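Local coordinates for protein proline dehydrogenase (Bradyrhizobium japonicum USDA 110, PDB 3HAZ) that probably oxidizes proline to glutamate in two steps, pairing an FAD-dependent proline dehydrogenase with an NAD-dependent aldehyde dehydrogenase in one chain, at residues A[871-877]-A[890-896]. Numbering follows the deposited sequence.
Sequences APHIFEL and PILHVVR
Strands 873-876 and 891-896 are parallel neighbours in the seven-stranded mixed sheet of the aldehyde dehydrogenase section, joined by backbone hydrogen bonds and, at their C-terminal ends, by a salt bridge. His873, Phe875 and Leu877 give their N-H to the carbonyls of Pro890, Leu892 and Val894, while Leu892 and Val894 give theirs back to the carbonyls of His873 and Phe875. Pro890 lacks an N-H, but this register asks it only for its carbonyl, so proline is tolerated just before the strand. Ile874, Leu892 and Val894 make the apolar part of the face that also carries Glu876; chi1 of -56° turns CG1 of Ile874 away from its carbonyl carbon and leaves CG2 alongside Val894 CG2 at 4.0 Å. Helix 804-819 packs on this face through Val814 and Ile811. On the other face, covered by helix 839-855, Ile891 CG2 meets the edge of the Phe875 ring at CD1 (4.1 Å), while buried His893 is hydrogen-bonded through NE2 to His848 and through ND1 to the carbonyl of Arg798. The extended chain of Glu876 carries its carboxylate to Arg896, whose NE and NH1 grip OE2 (2.7 Å) and OE1 (2.9 Å) side-on, the two planes only 14° apart. A water ties Glu876 OE2 to Leu877 O and Arg896 N. With His859 bonded to Glu876 OE1 and Asp808 paired with Arg896 NH2, this grip should keep both groups nearly coplanar and probably favours their ionised forms.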
loop_
_atom_site.group_PDB
_atom_site.type_symbol
_atom_site.label_atom_id
_atom_site.label_comp_id
_atom_site.label_asym_id
_atom_site.label_seq_id
_atom_site.Cartn_x
_atom_site.Cartn_y
_atom_site.Cartn_z
ATOM N N ALA A 871 57.586 24.155 1.657
ATOM C CA ALA A 871 56.676 24.718 2.649
ATOM C C ALA A 871 55.532 25.494 1.995
ATOM O O ALA A 871 55.628 25.895 0.837
ATOM C CB ALA A 871 57.447 25.620 3.629
ATOM N N PRO A 872 54.441 25.706 2.742
ATOM C CA PRO A 872 53.355 26.555 2.246
ATOM C C PRO A 872 53.858 27.942 1.841
ATOM O O PRO A 872 54.691 28.550 2.516
ATOM C CB PRO A 872 52.410 26.651 3.452
ATOM C CG PRO A 872 52.646 25.373 4.196
ATOM C CD PRO A 872 54.124 25.117 4.056
ATOM N N HIS A 873 53.365 28.423 0.711
ATOM C CA HIS A 873 53.692 29.755 0.243
ATOM C C HIS A 873 52.397 30.461 -0.108
ATOM O O HIS A 873 51.464 29.844 -0.616
ATOM C CB HIS A 873 54.600 29.691 -0.991
ATOM C CG HIS A 873 56.047 29.468 -0.675
ATOM N ND1 HIS A 873 56.544 28.247 -0.272
ATOM C CD2 HIS A 873 57.109 30.307 -0.724
ATOM C CE1 HIS A 873 57.846 28.345 -0.076
ATOM N NE2 HIS A 873 58.214 29.585 -0.341
ATOM N N ILE A 874 52.337 31.758 0.167
ATOM C CA ILE A 874 51.193 32.548 -0.235
ATOM C C ILE A 874 51.669 33.761 -1.012
ATOM O O ILE A 874 52.439 34.577 -0.499
ATOM C CB ILE A 874 50.369 33.022 0.975
ATOM C CG1 ILE A 874 49.926 31.822 1.818
ATOM C CG2 ILE A 874 49.172 33.833 0.498
ATOM C CD1 ILE A 874 49.458 32.192 3.217
ATOM N N PHE A 875 51.216 33.866 -2.255
ATOM C CA PHE A 875 51.494 35.037 -3.071
ATOM C C PHE A 875 50.185 35.735 -3.379
ATOM O O PHE A 875 49.146 35.088 -3.540
ATOM C CB PHE A 875 52.177 34.650 -4.387
ATOM C CG PHE A 875 53.541 34.066 -4.211
ATOM C CD1 PHE A 875 53.731 32.694 -4.256
ATOM C CD2 PHE A 875 54.638 34.886 -3.999
ATOM C CE1 PHE A 875 54.990 32.155 -4.087
ATOM C CE2 PHE A 875 55.896 34.351 -3.834
ATOM C CZ PHE A 875 56.073 32.985 -3.880
ATOM N N GLU A 876 50.237 37.057 -3.459
ATOM C CA GLU A 876 49.092 37.822 -3.927
ATOM C C GLU A 876 49.392 38.359 -5.317
ATOM O O GLU A 876 50.430 38.982 -5.549
ATOM C CB GLU A 876 48.742 38.967 -2.964
ATOM C CG GLU A 876 47.681 39.918 -3.516
ATOM C CD GLU A 876 47.145 40.891 -2.475
ATOM O OE1 GLU A 876 47.566 40.817 -1.302
ATOM O OE2 GLU A 876 46.290 41.724 -2.832
ATOM N N LEU A 877 48.479 38.091 -6.237
ATOM C CA LEU A 877 48.589 38.533 -7.614
ATOM C C LEU A 877 47.837 39.841 -7.774
ATOM O O LEU A 877 46.852 40.085 -7.076
ATOM C CB LEU A 877 47.935 37.495 -8.531
ATOM C CG LEU A 877 48.696 36.269 -9.043
ATOM C CD1 LEU A 877 49.861 35.885 -8.134
ATOM C CD2 LEU A 877 47.713 35.092 -9.266
ATOM N N PRO A 890 52.203 23.126 -2.344
ATOM C CA PRO A 890 51.612 23.930 -1.261
ATOM C C PRO A 890 51.713 25.422 -1.554
ATOM O O PRO A 890 52.291 26.149 -0.757
ATOM C CB PRO A 890 52.508 23.622 -0.052
ATOM C CG PRO A 890 53.639 22.735 -0.552
ATOM C CD PRO A 890 53.589 22.722 -2.052
ATOM N N ILE A 891 51.157 25.875 -2.671
ATOM C CA ILE A 891 51.360 27.252 -3.092
ATOM C C ILE A 891 50.049 27.964 -3.392
ATOM O O ILE A 891 49.421 27.731 -4.428
ATOM C CB ILE A 891 52.307 27.330 -4.308
ATOM C CG1 ILE A 891 53.625 26.616 -3.985
ATOM C CG2 ILE A 891 52.552 28.790 -4.701
ATOM C CD1 ILE A 891 54.523 26.403 -5.183
ATOM N N LEU A 892 49.644 28.837 -2.473
ATOM C CA LEU A 892 48.398 29.578 -2.621
ATOM C C LEU A 892 48.625 30.913 -3.326
ATOM O O LEU A 892 49.561 31.644 -3.006
ATOM C CB LEU A 892 47.761 29.821 -1.250
ATOM C CG LEU A 892 46.474 30.636 -1.242
ATOM C CD1 LEU A 892 45.346 29.823 -1.874
ATOM C CD2 LEU A 892 46.118 31.042 0.179
ATOM N N HIS A 893 47.764 31.222 -4.290
ATOM C CA HIS A 893 47.768 32.530 -4.927
ATOM C C HIS A 893 46.483 33.249 -4.533
ATOM O O HIS A 893 45.420 32.631 -4.477
ATOM C CB HIS A 893 47.868 32.396 -6.448
ATOM C CG HIS A 893 48.993 31.523 -6.902
ATOM N ND1 HIS A 893 48.904 30.147 -6.926
ATOM C CD2 HIS A 893 50.241 31.826 -7.336
ATOM C CE1 HIS A 893 50.044 29.641 -7.365
ATOM N NE2 HIS A 893 50.871 30.638 -7.619
ATOM N N VAL A 894 46.587 34.548 -4.245
ATOM C CA VAL A 894 45.435 35.332 -3.804
ATOM C C VAL A 894 45.219 36.591 -4.640
ATOM O O VAL A 894 46.161 37.312 -4.960
ATOM C CB VAL A 894 45.567 35.751 -2.324
ATOM C CG1 VAL A 894 44.328 36.523 -1.879
ATOM C CG2 VAL A 894 45.797 34.531 -1.441
ATOM N N VAL A 895 43.965 36.846 -4.984
ATOM C CA VAL A 895 43.581 38.082 -5.650
ATOM C C VAL A 895 42.452 38.739 -4.841
ATOM O O VAL A 895 41.459 38.089 -4.517
ATOM C CB VAL A 895 43.079 37.806 -7.082
ATOM C CG1 VAL A 895 42.480 39.066 -7.694
ATOM C CG2 VAL A 895 44.203 37.258 -7.947
ATOM N N ARG A 896 42.597 40.015 -4.499
ATOM C CA ARG A 896 41.498 40.711 -3.831
ATOM C C ARG A 896 40.650 41.434 -4.876
ATOM O O ARG A 896 41.155 41.817 -5.926
ATOM C CB ARG A 896 42.003 41.656 -2.725
ATOM C CG ARG A 896 42.812 42.860 -3.195
ATOM C CD ARG A 896 43.318 43.661 -2.004
ATOM N NE ARG A 896 44.485 43.037 -1.389
ATOM C CZ ARG A 896 44.818 43.159 -0.109
ATOM N NH1 ARG A 896 45.907 42.556 0.350
ATOM N NH2 ARG A 896 44.065 43.882 0.714
HETATM O O HOH W 1 45.183 41.369 -5.179
#